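Local coordinates for protein AlyGC (Glaciecola chathamensis, PDB 5GKD) that degrades alginate as a family 6 polysaccharide lyase, probably by calcium-assisted beta-elimination within a parallel beta-helix, at residues Val148-Leu154 and Glu183-Thr189; Gln160-Ile166 and Thr195-Leu200; Ile585-Arg591 and Leu617-Lys623; Ala657-His663 and Ala679-Glu684. All coordinates share one frame; numbering follows the deposited sequence.

Contact 1: residues Val148-Leu154 and Glu183-Thr189; sequences VTMAVRL and ETLRIGT. With CA (calcium ion), chain E; PO4 (phosphate ion), chain G.
M150, A151 and V152 run beside L185, R186 and I187 as parallel strands on successive coils of a right-handed parallel beta-helix, the fold of the pectate-lyase-like clan. The closed part of the contact is the backbone ladder and the buried side bearing M150, V152, L185 and I187. Between the strands, R186 N donates to M150 O at 2.9 Å and R186 O accepts from V152 N at 3.0 Å. Beneath this ladder equivalent apolar residues stack from coil to coil, V152 CB lying 4.2 Å from I187 CG2, while the extended M150 chain leads off to V126 and V128 of the preceding strand. G188 suits the next position: its backbone takes a positive phi (93°), and L154 CD1 presses to 3.5 Å from its CA.

On the other side R186, R153 and T189 are all partly exposed to solvent. R186 starts extended and bends at chi3 (82°), which lays its guanidinium over A151; NH2 is 3.7 Å from A151 CB, and so small a residue leaves room for the flat group. V148 CG1 lies over that same face, T189 OG1 over the opposite one. R153 offers the edge of its guanidinium to a phosphate, probably from the crystallisation liquor, that Y129 and R94 also hold; this may mark an anion-binding spot. Near the strand start E183, with N180, E212 and E214, forms the calcium site, its OE2 2.6 Å from the metal.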
# COMPACT_ATOMS: atom_id res chain seq x y z
N VAL A 148 11.22 19.30 -3.29
CA VAL A 148 11.77 20.23 -4.27
C VAL A 148 13.03 19.62 -4.89
O VAL A 148 13.74 18.82 -4.26
CB VAL A 148 12.04 21.58 -3.58
CG1 VAL A 148 13.12 21.46 -2.56
CG2 VAL A 148 12.37 22.69 -4.62
N THR A 149 13.27 19.93 -6.16
CA THR A 149 14.50 19.45 -6.78
C THR A 149 15.71 20.14 -6.16
O THR A 149 16.69 19.48 -5.78
CB THR A 149 14.46 19.67 -8.30
OG1 THR A 149 13.28 19.04 -8.83
CG2 THR A 149 15.69 19.06 -8.99
N MET A 150 15.64 21.44 -5.99
CA MET A 150 16.75 22.21 -5.45
C MET A 150 16.23 23.31 -4.54
O MET A 150 15.28 24.00 -4.88
CB MET A 150 17.58 22.86 -6.56
CG MET A 150 18.68 23.74 -6.03
SD MET A 150 19.75 24.30 -7.34
CE MET A 150 21.08 25.03 -6.38
N ALA A 151 16.88 23.47 -3.39
CA ALA A 151 16.49 24.50 -2.45
C ALA A 151 17.73 25.17 -1.85
O ALA A 151 18.81 24.59 -1.80
CB ALA A 151 15.61 23.91 -1.34
N VAL A 152 17.55 26.42 -1.44
CA VAL A 152 18.51 27.16 -0.62
C VAL A 152 17.93 27.21 0.79
O VAL A 152 16.81 27.71 0.97
CB VAL A 152 18.73 28.58 -1.15
CG1 VAL A 152 19.46 29.42 -0.13
CG2 VAL A 152 19.47 28.56 -2.47
N ARG A 153 18.65 26.68 1.76
CA ARG A 153 18.20 26.68 3.15
C ARG A 153 18.70 27.91 3.87
O ARG A 153 19.79 28.40 3.62
CB ARG A 153 18.71 25.45 3.92
CG ARG A 153 18.06 24.16 3.59
CD ARG A 153 16.64 24.08 4.12
NE ARG A 153 16.49 23.33 5.36
CZ ARG A 153 15.49 23.57 6.21
NH1 ARG A 153 14.62 24.54 5.95
NH2 ARG A 153 15.36 22.87 7.32
N LEU A 154 17.92 28.36 4.85
CA LEU A 154 18.21 29.59 5.57
C LEU A 154 18.12 29.39 7.07
O LEU A 154 17.80 30.32 7.81
CB LEU A 154 17.26 30.69 5.13
CG LEU A 154 17.36 30.99 3.64
CD1 LEU A 154 16.22 31.91 3.26
CD2 LEU A 154 18.70 31.61 3.33
N GLU A 183 8.26 21.43 -6.47
CA GLU A 183 8.94 22.61 -6.99
C GLU A 183 10.28 22.24 -7.60
O GLU A 183 10.93 21.27 -7.20
CB GLU A 183 9.15 23.64 -5.87
CG GLU A 183 7.89 24.13 -5.19
CD GLU A 183 7.52 23.31 -3.96
OE1 GLU A 183 8.05 22.21 -3.80
OE2 GLU A 183 6.72 23.79 -3.13
N THR A 184 10.70 23.01 -8.60
CA THR A 184 12.03 22.84 -9.14
C THR A 184 13.07 23.58 -8.30
O THR A 184 14.12 23.03 -8.00
CB THR A 184 12.07 23.28 -10.60
OG1 THR A 184 11.30 22.36 -11.39
CG2 THR A 184 13.49 23.30 -11.14
N LEU A 185 12.77 24.81 -7.88
CA LEU A 185 13.69 25.64 -7.11
C LEU A 185 12.90 26.35 -6.01
O LEU A 185 11.92 27.04 -6.30
CB LEU A 185 14.38 26.67 -8.02
CG LEU A 185 15.73 27.35 -7.71
CD1 LEU A 185 15.77 28.77 -8.25
CD2 LEU A 185 16.10 27.34 -6.28
N ARG A 186 13.32 26.19 -4.76
CA ARG A 186 12.74 26.90 -3.63
C ARG A 186 13.84 27.70 -2.93
O ARG A 186 14.88 27.14 -2.58
CB ARG A 186 12.09 25.93 -2.65
CG ARG A 186 11.50 26.60 -1.42
CD ARG A 186 11.06 25.55 -0.40
NE ARG A 186 12.20 25.11 0.39
CZ ARG A 186 12.33 23.90 0.93
NH1 ARG A 186 11.38 22.99 0.76
NH2 ARG A 186 13.42 23.59 1.62
N ILE A 187 13.62 28.99 -2.71
CA ILE A 187 14.63 29.81 -2.05
C ILE A 187 14.11 30.17 -0.67
O ILE A 187 13.37 31.14 -0.49
CB ILE A 187 15.00 31.05 -2.87
CG1 ILE A 187 15.32 30.63 -4.30
CG2 ILE A 187 16.22 31.73 -2.27
CD1 ILE A 187 15.48 31.82 -5.23
N GLY A 188 14.53 29.41 0.32
CA GLY A 188 14.07 29.64 1.66
C GLY A 188 12.86 28.80 1.98
O GLY A 188 12.46 27.88 1.27
N THR A 189 12.23 29.19 3.09
CA THR A 189 11.16 28.44 3.71
C THR A 189 10.34 29.45 4.48
O THR A 189 10.82 30.55 4.79
CB THR A 189 11.77 27.33 4.59
OG1 THR A 189 11.27 26.04 4.18
CG2 THR A 189 11.52 27.57 6.03
CA CA E . 4.31 24.51 -3.73
P PO4 G . 17.48 20.19 7.41
O1 PO4 G . 18.20 21.40 6.86
O2 PO4 G . 18.36 19.37 8.32
O3 PO4 G . 17.02 19.36 6.23
O4 PO4 G . 16.28 20.63 8.22
O HOH W 1 12.77 19.79 -11.45
O HOH W 2 14.78 26.19 1.89
O HOH W 3 2.01 25.47 -3.82

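Contact 2: residues Gln160-Ile166 and Thr195-Leu200; sequences QQNHHRI and TDSFTL
N162 reaches across to S197 and T199, and almost every atom of its side chain has work to do. CB lies over one face of the H164 ring, offset toward the rim. A chi1 of 45° tucks CG in over its own backbone, a rotation that brings the amide across to the 195-200 turn, with CG 3.2 Å from S197 O. At the tip, OD1 receives two donors in its carbonyl plane, each on a lone pair: T199 OG1 at 2.9 Å and, within its own segment, H164 N at 2.9 Å, which closes an Asx turn. The other tip atom, ND2, donates to S197 OG at 2.9 Å and also bonds to S159 O. S197 OG donates its hydrogen bond to T199 OG1 at 2.6 Å, so a short amide and two small hydroxyls form a buried, closed ring of bonds that runs in one direction and fixes the amide flip.

These are equivalent turns on adjacent coils of the parallel beta-helix, each leading into a strand; L200 N bonds to H164 O and I166 N to L200 O as the strands begin. Further out, H163 and F198 both adopt left-handed backbone angles. Their side chains run alongside in a common direction, with ring planes 22° apart but slid so far that they barely overlap. What covers the imidazole face is F198 CB, a CH-pi contact 3.7 Å from the H163 ring centroid.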
# COMPACT_ATOMS: atom_id res chain seq x y z
N GLN A 160 22.06 32.50 5.89
CA GLN A 160 21.37 33.67 5.38
C GLN A 160 22.38 34.63 4.77
O GLN A 160 23.59 34.43 4.87
CB GLN A 160 20.57 34.32 6.51
CG GLN A 160 19.49 33.41 7.06
CD GLN A 160 19.06 33.81 8.46
OE1 GLN A 160 19.41 34.89 8.93
NE2 GLN A 160 18.32 32.95 9.13
N GLN A 161 21.88 35.66 4.09
CA GLN A 161 22.72 36.64 3.41
C GLN A 161 23.84 35.96 2.62
O GLN A 161 25.03 36.26 2.77
CB GLN A 161 23.29 37.66 4.40
CG GLN A 161 22.24 38.31 5.25
CD GLN A 161 22.79 39.34 6.19
OE1 GLN A 161 23.40 40.31 5.76
NE2 GLN A 161 22.59 39.13 7.50
N ASN A 162 23.44 35.00 1.79
CA ASN A 162 24.41 34.07 1.22
C ASN A 162 25.04 34.56 -0.07
O ASN A 162 26.18 34.22 -0.36
CB ASN A 162 23.76 32.70 0.99
CG ASN A 162 22.37 32.81 0.33
OD1 ASN A 162 22.26 33.16 -0.85
ND2 ASN A 162 21.32 32.50 1.09
N HIS A 163 24.31 35.33 -0.88
CA HIS A 163 24.77 35.70 -2.22
C HIS A 163 25.10 34.48 -3.06
O HIS A 163 25.96 34.54 -3.94
CB HIS A 163 25.98 36.65 -2.16
CG HIS A 163 25.67 37.95 -1.51
ND1 HIS A 163 25.06 38.99 -2.18
CD2 HIS A 163 25.82 38.37 -0.23
CE1 HIS A 163 24.88 40.00 -1.35
NE2 HIS A 163 25.33 39.65 -0.16
N HIS A 164 24.41 33.37 -2.82
CA HIS A 164 24.59 32.18 -3.64
C HIS A 164 24.26 32.51 -5.09
O HIS A 164 23.40 33.34 -5.37
CB HIS A 164 23.69 31.03 -3.16
CG HIS A 164 24.09 30.44 -1.84
ND1 HIS A 164 25.39 30.27 -1.45
CD2 HIS A 164 23.33 29.98 -0.81
CE1 HIS A 164 25.43 29.72 -0.25
NE2 HIS A 164 24.19 29.55 0.17
N ARG A 165 24.95 31.85 -6.01
CA ARG A 165 24.74 32.04 -7.44
C ARG A 165 24.32 30.72 -8.08
O ARG A 165 25.04 29.71 -7.99
CB ARG A 165 26.00 32.59 -8.09
CG ARG A 165 25.83 32.83 -9.58
CD ARG A 165 27.08 33.41 -10.26
NE ARG A 165 26.82 33.56 -11.68
CZ ARG A 165 27.75 33.66 -12.62
NH1 ARG A 165 29.04 33.64 -12.30
NH2 ARG A 165 27.38 33.79 -13.88
N ILE A 166 23.16 30.73 -8.74
CA ILE A 166 22.60 29.54 -9.39
C ILE A 166 22.39 29.89 -10.86
O ILE A 166 21.46 30.62 -11.20
CB ILE A 166 21.30 29.10 -8.71
CG1 ILE A 166 21.55 28.83 -7.22
CG2 ILE A 166 20.68 27.91 -9.46
CD1 ILE A 166 20.30 28.73 -6.37
N THR A 195 13.95 36.73 6.50
CA THR A 195 15.38 36.99 6.44
C THR A 195 15.77 37.27 5.00
O THR A 195 15.06 36.88 4.07
CB THR A 195 16.19 35.82 7.00
OG1 THR A 195 16.14 34.72 6.09
CG2 THR A 195 15.64 35.38 8.35
N ASP A 196 16.88 37.96 4.82
CA ASP A 196 17.40 38.33 3.51
C ASP A 196 18.36 37.26 3.03
O ASP A 196 19.37 36.98 3.69
CB ASP A 196 18.12 39.68 3.56
CG ASP A 196 17.19 40.85 3.79
OD1 ASP A 196 16.00 40.76 3.43
OD2 ASP A 196 17.67 41.87 4.32
N SER A 197 18.07 36.68 1.87
CA SER A 197 18.91 35.63 1.30
C SER A 197 19.92 36.16 0.29
O SER A 197 21.05 35.67 0.26
CB SER A 197 18.02 34.56 0.67
OG SER A 197 18.80 33.53 0.08
N PHE A 198 19.55 37.14 -0.53
CA PHE A 198 20.42 37.72 -1.57
C PHE A 198 20.86 36.69 -2.60
O PHE A 198 21.95 36.77 -3.15
CB PHE A 198 21.66 38.39 -0.97
CG PHE A 198 21.36 39.50 0.00
CD1 PHE A 198 20.39 40.45 -0.26
CD2 PHE A 198 22.09 39.62 1.17
CE1 PHE A 198 20.14 41.49 0.63
CE2 PHE A 198 21.84 40.66 2.07
CZ PHE A 198 20.86 41.59 1.80
N THR A 199 20.02 35.70 -2.89
CA THR A 199 20.36 34.66 -3.85
C THR A 199 20.16 35.14 -5.28
O THR A 199 19.15 35.75 -5.60
CB THR A 199 19.51 33.42 -3.60
OG1 THR A 199 19.79 32.90 -2.29
CG2 THR A 199 19.81 32.35 -4.64
N LEU A 200 21.11 34.81 -6.14
CA LEU A 200 21.10 35.16 -7.55
C LEU A 200 20.77 33.92 -8.38
O LEU A 200 21.52 32.95 -8.37
CB LEU A 200 22.46 35.73 -7.96
CG LEU A 200 22.72 36.08 -9.42
CD1 LEU A 200 21.58 36.96 -9.85
CD2 LEU A 200 24.03 36.85 -9.63
O HOH W 4 24.15 38.40 -5.29

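Contact 3: residues Ile585-Arg591 and Leu617-Lys623; sequences ITGDLFR and LQGAIAK
D588 and K623 cross at about a right angle, the lysine drawing its extended chain past the carboxylate so that CE comes 3.2 Å from D588 OD1. K623 NZ is held chiefly by a hydrogen bond to N654, and its salt bridge to D588 OD1 is long (3.6 Å). The two carboxylate oxygens have different tasks. OD1 turns its anti lone pair to the backbone and accepts A620 N at 2.9 Å, tying the turns together. OD2 lies in the guanidinium plane of R591 and takes NH1 at 2.9 Å, end-on to its C-O bond; R591 NE pairs with D565. Buried between two cationic groups, the aspartate is probably kept ionised. G619 suits its place because D588 OD1, 3.3 Å from its CA, and G587 O occupy the space a side chain would need.

Leucine does the work on the apolar side. With CG anti to the backbone N (chi1 164°), L617 spreads its two methyls toward different partners: CD1 meets I585 CG2 at 3.6 Å, where the side chains slant across each other, while CD2 approaches L589 CG at 4.1 Å, nearly perpendicular to it. F590 turns the edge of its ring to I621 O and packs its body on I575 and V577, a large flat group filling the interior.

The strands pair in parallel at both ends, I585 with L617 and F590 with A622, and between them the chain turns a corner. Such matched corners, apolar side chains turned inward and a salt-bridged polar group on the other side, are characteristic of neighbouring coils in a parallel beta-helix.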
# COMPACT_ATOMS: atom_id res chain seq x y z
N ILE A 585 -20.80 -5.82 -14.46
CA ILE A 585 -19.70 -5.66 -13.56
C ILE A 585 -20.17 -5.42 -12.15
O ILE A 585 -20.90 -4.51 -11.91
CB ILE A 585 -18.86 -4.48 -14.03
CG1 ILE A 585 -18.33 -4.73 -15.44
CG2 ILE A 585 -17.77 -4.16 -13.05
CD1 ILE A 585 -17.89 -3.50 -16.16
N THR A 586 -19.71 -6.23 -11.23
CA THR A 586 -20.17 -6.10 -9.85
C THR A 586 -19.40 -5.06 -9.04
O THR A 586 -19.93 -4.55 -8.05
CB THR A 586 -20.10 -7.44 -9.12
OG1 THR A 586 -18.74 -7.92 -9.14
CG2 THR A 586 -21.01 -8.47 -9.78
N GLY A 587 -18.17 -4.75 -9.42
CA GLY A 587 -17.37 -3.76 -8.72
C GLY A 587 -17.58 -2.36 -9.27
O GLY A 587 -18.62 -2.04 -9.86
N ASP A 588 -16.59 -1.51 -9.05
CA ASP A 588 -16.55 -0.20 -9.69
C ASP A 588 -15.85 -0.31 -11.03
O ASP A 588 -15.13 -1.27 -11.31
CB ASP A 588 -15.82 0.82 -8.83
CG ASP A 588 -16.40 0.92 -7.43
OD1 ASP A 588 -17.60 1.22 -7.28
OD2 ASP A 588 -15.64 0.69 -6.48
N LEU A 589 -16.06 0.72 -11.86
CA LEU A 589 -15.32 0.85 -13.11
C LEU A 589 -13.91 1.37 -12.86
O LEU A 589 -12.93 0.69 -13.14
CB LEU A 589 -16.08 1.77 -14.07
CG LEU A 589 -16.54 1.34 -15.46
CD1 LEU A 589 -16.12 2.40 -16.49
CD2 LEU A 589 -16.06 -0.03 -15.86
N PHE A 590 -13.80 2.59 -12.33
CA PHE A 590 -12.50 3.21 -12.05
C PHE A 590 -12.44 3.60 -10.58
O PHE A 590 -13.24 4.41 -10.10
CB PHE A 590 -12.25 4.42 -12.95
CG PHE A 590 -12.02 4.06 -14.39
CD1 PHE A 590 -10.77 3.69 -14.83
CD2 PHE A 590 -13.06 4.05 -15.30
CE1 PHE A 590 -10.55 3.34 -16.13
CE2 PHE A 590 -12.85 3.71 -16.61
CZ PHE A 590 -11.58 3.36 -17.03
N ARG A 591 -11.49 3.01 -9.86
CA ARG A 591 -11.29 3.28 -8.44
C ARG A 591 -10.08 4.20 -8.32
O ARG A 591 -8.93 3.74 -8.34
CB ARG A 591 -11.12 1.97 -7.68
CG ARG A 591 -12.42 1.20 -7.55
CD ARG A 591 -12.20 -0.29 -7.34
NE ARG A 591 -11.56 -0.58 -6.06
CZ ARG A 591 -12.18 -0.53 -4.89
NH1 ARG A 591 -13.45 -0.17 -4.83
NH2 ARG A 591 -11.52 -0.81 -3.78
N LEU A 617 -23.68 -2.10 -14.05
CA LEU A 617 -22.49 -1.90 -13.23
C LEU A 617 -22.97 -1.63 -11.81
O LEU A 617 -23.62 -0.62 -11.56
CB LEU A 617 -21.66 -0.73 -13.76
CG LEU A 617 -20.58 -0.06 -12.90
CD1 LEU A 617 -19.38 -0.97 -12.77
CD2 LEU A 617 -20.15 1.29 -13.48
N GLN A 618 -22.65 -2.53 -10.88
CA GLN A 618 -23.15 -2.32 -9.52
C GLN A 618 -22.48 -1.13 -8.84
O GLN A 618 -23.12 -0.44 -8.04
CB GLN A 618 -22.96 -3.59 -8.69
CG GLN A 618 -23.64 -4.83 -9.24
CD GLN A 618 -25.07 -4.56 -9.60
OE1 GLN A 618 -25.90 -4.31 -8.72
NE2 GLN A 618 -25.38 -4.60 -10.89
N GLY A 619 -21.22 -0.86 -9.15
CA GLY A 619 -20.47 0.20 -8.51
C GLY A 619 -20.53 1.49 -9.29
O GLY A 619 -21.38 1.68 -10.16
N ALA A 620 -19.60 2.37 -8.99
CA ALA A 620 -19.57 3.66 -9.67
C ALA A 620 -18.76 3.58 -10.95
O ALA A 620 -17.79 2.82 -11.06
CB ALA A 620 -19.00 4.75 -8.77
N ILE A 621 -19.18 4.37 -11.94
CA ILE A 621 -18.34 4.69 -13.09
C ILE A 621 -16.96 5.15 -12.63
O ILE A 621 -15.93 4.72 -13.16
CB ILE A 621 -19.02 5.78 -13.93
CG1 ILE A 621 -20.40 5.32 -14.41
CG2 ILE A 621 -18.11 6.23 -15.07
CD1 ILE A 621 -21.29 6.47 -14.86
N ALA A 622 -16.92 6.06 -11.66
CA ALA A 622 -15.64 6.57 -11.18
C ALA A 622 -15.83 7.11 -9.77
O ALA A 622 -16.84 7.76 -9.48
CB ALA A 622 -15.09 7.67 -12.09
N LYS A 623 -14.87 6.82 -8.91
CA LYS A 623 -14.76 7.45 -7.60
C LYS A 623 -13.40 8.12 -7.61
O LYS A 623 -12.37 7.44 -7.67
CB LYS A 623 -14.85 6.42 -6.47
CG LYS A 623 -15.95 5.38 -6.64
CD LYS A 623 -16.11 4.56 -5.38
CE LYS A 623 -17.47 3.85 -5.38
NZ LYS A 623 -17.72 3.06 -4.17

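Contact 4: residues Ala657-His663 and Ala679-Glu684; sequences AASLILH and APIIFE
H663 ND1 donates to E684 OE1 at 2.8 Å. These two residues end a pair of parallel strands, L660-H663 and I681-E684, on adjacent coils of a parallel beta-helix. E684 OE1 lies in the plane of the imidazole, at its edge, and is met on its anti side, although the carboxylate as a whole is turned 73° from the ring. E684 OE2 forms a salt bridge with R708 on the next strand, while the H663 ring stacks on Y625 of the preceding one, so histidine and glutamate extend a polar run across several coils.

On the same face, two residues earlier in each strand, lie I661 and I682, beta-branched residues suited to extended strands; I682 CD1 packs 3.8 Å from A658 CB, and the small A658 suits this close approach. The other face carries L660, L662, I681 and F683 inward. L662 runs alongside F683, with L662 CD1 3.8 Å from F683 CE1.

P680 lacks an amide hydrogen but still offers its carbonyl, and S659 N donates to P680 O at 2.9 Å. The serine hydroxyl is folded back over its own main chain (chi1 61°), which takes S659 OG to A679 O at 2.8 Å, from above the carbonyl plane.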
# COMPACT_ATOMS: atom_id res chain seq x y z
N ALA A 657 -23.34 5.28 -2.92
CA ALA A 657 -24.68 5.35 -3.52
C ALA A 657 -24.70 6.35 -4.67
O ALA A 657 -25.66 7.11 -4.85
CB ALA A 657 -25.73 5.71 -2.47
N ALA A 658 -23.64 6.36 -5.47
CA ALA A 658 -23.52 7.25 -6.61
C ALA A 658 -23.09 6.45 -7.83
O ALA A 658 -22.44 5.41 -7.72
CB ALA A 658 -22.52 8.38 -6.35
N SER A 659 -23.46 6.95 -9.01
CA SER A 659 -22.89 6.44 -10.24
C SER A 659 -21.55 7.09 -10.53
O SER A 659 -20.79 6.58 -11.36
CB SER A 659 -23.83 6.68 -11.42
OG SER A 659 -24.04 8.07 -11.60
N LEU A 660 -21.28 8.21 -9.87
CA LEU A 660 -20.07 9.00 -10.09
C LEU A 660 -19.91 9.87 -8.85
O LEU A 660 -20.83 10.63 -8.53
CB LEU A 660 -20.24 9.85 -11.34
CG LEU A 660 -19.09 10.62 -11.94
CD1 LEU A 660 -18.04 9.67 -12.47
CD2 LEU A 660 -19.62 11.47 -13.08
N ILE A 661 -18.81 9.75 -8.13
CA ILE A 661 -18.62 10.60 -6.96
C ILE A 661 -17.27 11.29 -7.08
O ILE A 661 -16.22 10.64 -7.16
CB ILE A 661 -18.78 9.87 -5.62
CG1 ILE A 661 -18.58 10.86 -4.48
CG2 ILE A 661 -17.84 8.69 -5.50
CD1 ILE A 661 -19.04 10.37 -3.16
N LEU A 662 -17.30 12.62 -7.09
CA LEU A 662 -16.15 13.45 -7.42
C LEU A 662 -15.89 14.39 -6.25
O LEU A 662 -16.67 15.32 -6.01
CB LEU A 662 -16.41 14.20 -8.72
CG LEU A 662 -16.83 13.31 -9.89
CD1 LEU A 662 -17.01 14.11 -11.17
CD2 LEU A 662 -15.80 12.25 -10.12
N HIS A 663 -14.80 14.15 -5.53
CA HIS A 663 -14.41 14.92 -4.36
C HIS A 663 -13.09 15.63 -4.65
O HIS A 663 -12.07 14.98 -4.88
CB HIS A 663 -14.32 14.01 -3.13
CG HIS A 663 -13.92 14.72 -1.87
ND1 HIS A 663 -14.67 14.64 -0.72
CD2 HIS A 663 -12.84 15.48 -1.58
CE1 HIS A 663 -14.07 15.34 0.24
NE2 HIS A 663 -12.96 15.86 -0.26
N ALA A 679 -27.82 5.44 -10.11
CA ALA A 679 -27.55 6.27 -8.97
C ALA A 679 -27.09 7.65 -9.44
O ALA A 679 -26.60 7.80 -10.56
CB ALA A 679 -26.49 5.60 -8.08
N PRO A 680 -27.25 8.68 -8.61
CA PRO A 680 -26.97 10.05 -9.06
C PRO A 680 -25.48 10.34 -9.20
O PRO A 680 -24.61 9.58 -8.76
CB PRO A 680 -27.59 10.89 -7.94
CG PRO A 680 -27.48 10.02 -6.74
CD PRO A 680 -27.78 8.65 -7.23
N ILE A 681 -25.20 11.45 -9.86
CA ILE A 681 -23.89 12.08 -9.83
C ILE A 681 -23.76 12.87 -8.53
O ILE A 681 -24.70 13.55 -8.13
CB ILE A 681 -23.72 13.01 -11.05
CG1 ILE A 681 -23.77 12.23 -12.35
CG2 ILE A 681 -22.44 13.83 -10.94
CD1 ILE A 681 -23.92 13.14 -13.56
N ILE A 682 -22.61 12.79 -7.86
CA ILE A 682 -22.43 13.50 -6.60
C ILE A 682 -21.13 14.27 -6.63
O ILE A 682 -20.05 13.67 -6.81
CB ILE A 682 -22.46 12.56 -5.38
CG1 ILE A 682 -23.79 11.81 -5.29
CG2 ILE A 682 -22.25 13.39 -4.11
CD1 ILE A 682 -23.95 10.99 -4.03
N PHE A 683 -21.22 15.58 -6.45
CA PHE A 683 -20.06 16.45 -6.34
C PHE A 683 -19.83 16.78 -4.87
O PHE A 683 -20.77 17.10 -4.14
CB PHE A 683 -20.25 17.74 -7.14
CG PHE A 683 -20.33 17.51 -8.61
CD1 PHE A 683 -19.19 17.31 -9.36
CD2 PHE A 683 -21.56 17.48 -9.25
CE1 PHE A 683 -19.27 17.08 -10.72
CE2 PHE A 683 -21.64 17.26 -10.60
CZ PHE A 683 -20.50 17.05 -11.34
N GLU A 684 -18.57 16.67 -4.45
CA GLU A 684 -18.11 17.15 -3.16
C GLU A 684 -16.99 18.15 -3.46
O GLU A 684 -15.81 17.81 -3.54
CB GLU A 684 -17.68 15.95 -2.26
CG GLU A 684 -18.84 14.98 -1.95
CD GLU A 684 -18.49 13.86 -0.99
OE1 GLU A 684 -17.29 13.54 -0.85
OE2 GLU A 684 -19.42 13.29 -0.36

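How the contacts relate
Along the chain, contacts 1 and 2 come first and interleave, then contact 3, then contact 4. Contacts 1 and 2 have centres 12 Å apart and join the same two neighbouring coils of the first beta-helix: strands 150-152 and 185-188 in contact 1, the turns entering strands 165-167 and 200-207 in contact 2. L154 O and Q160 NE2 link them. Contacts 3 and 4, centres 11 Å apart, share one parallel sheet of the second beta-helix, where strands 622-625 and 660-663 are neighbours. Contact 1 lies about 41 Å from contact 3 and 39 Å from contact 4, centre to centre. The chain thus repeats one coil-on-coil plan in two beta-helices, and contact 1 holds a calcium ligand.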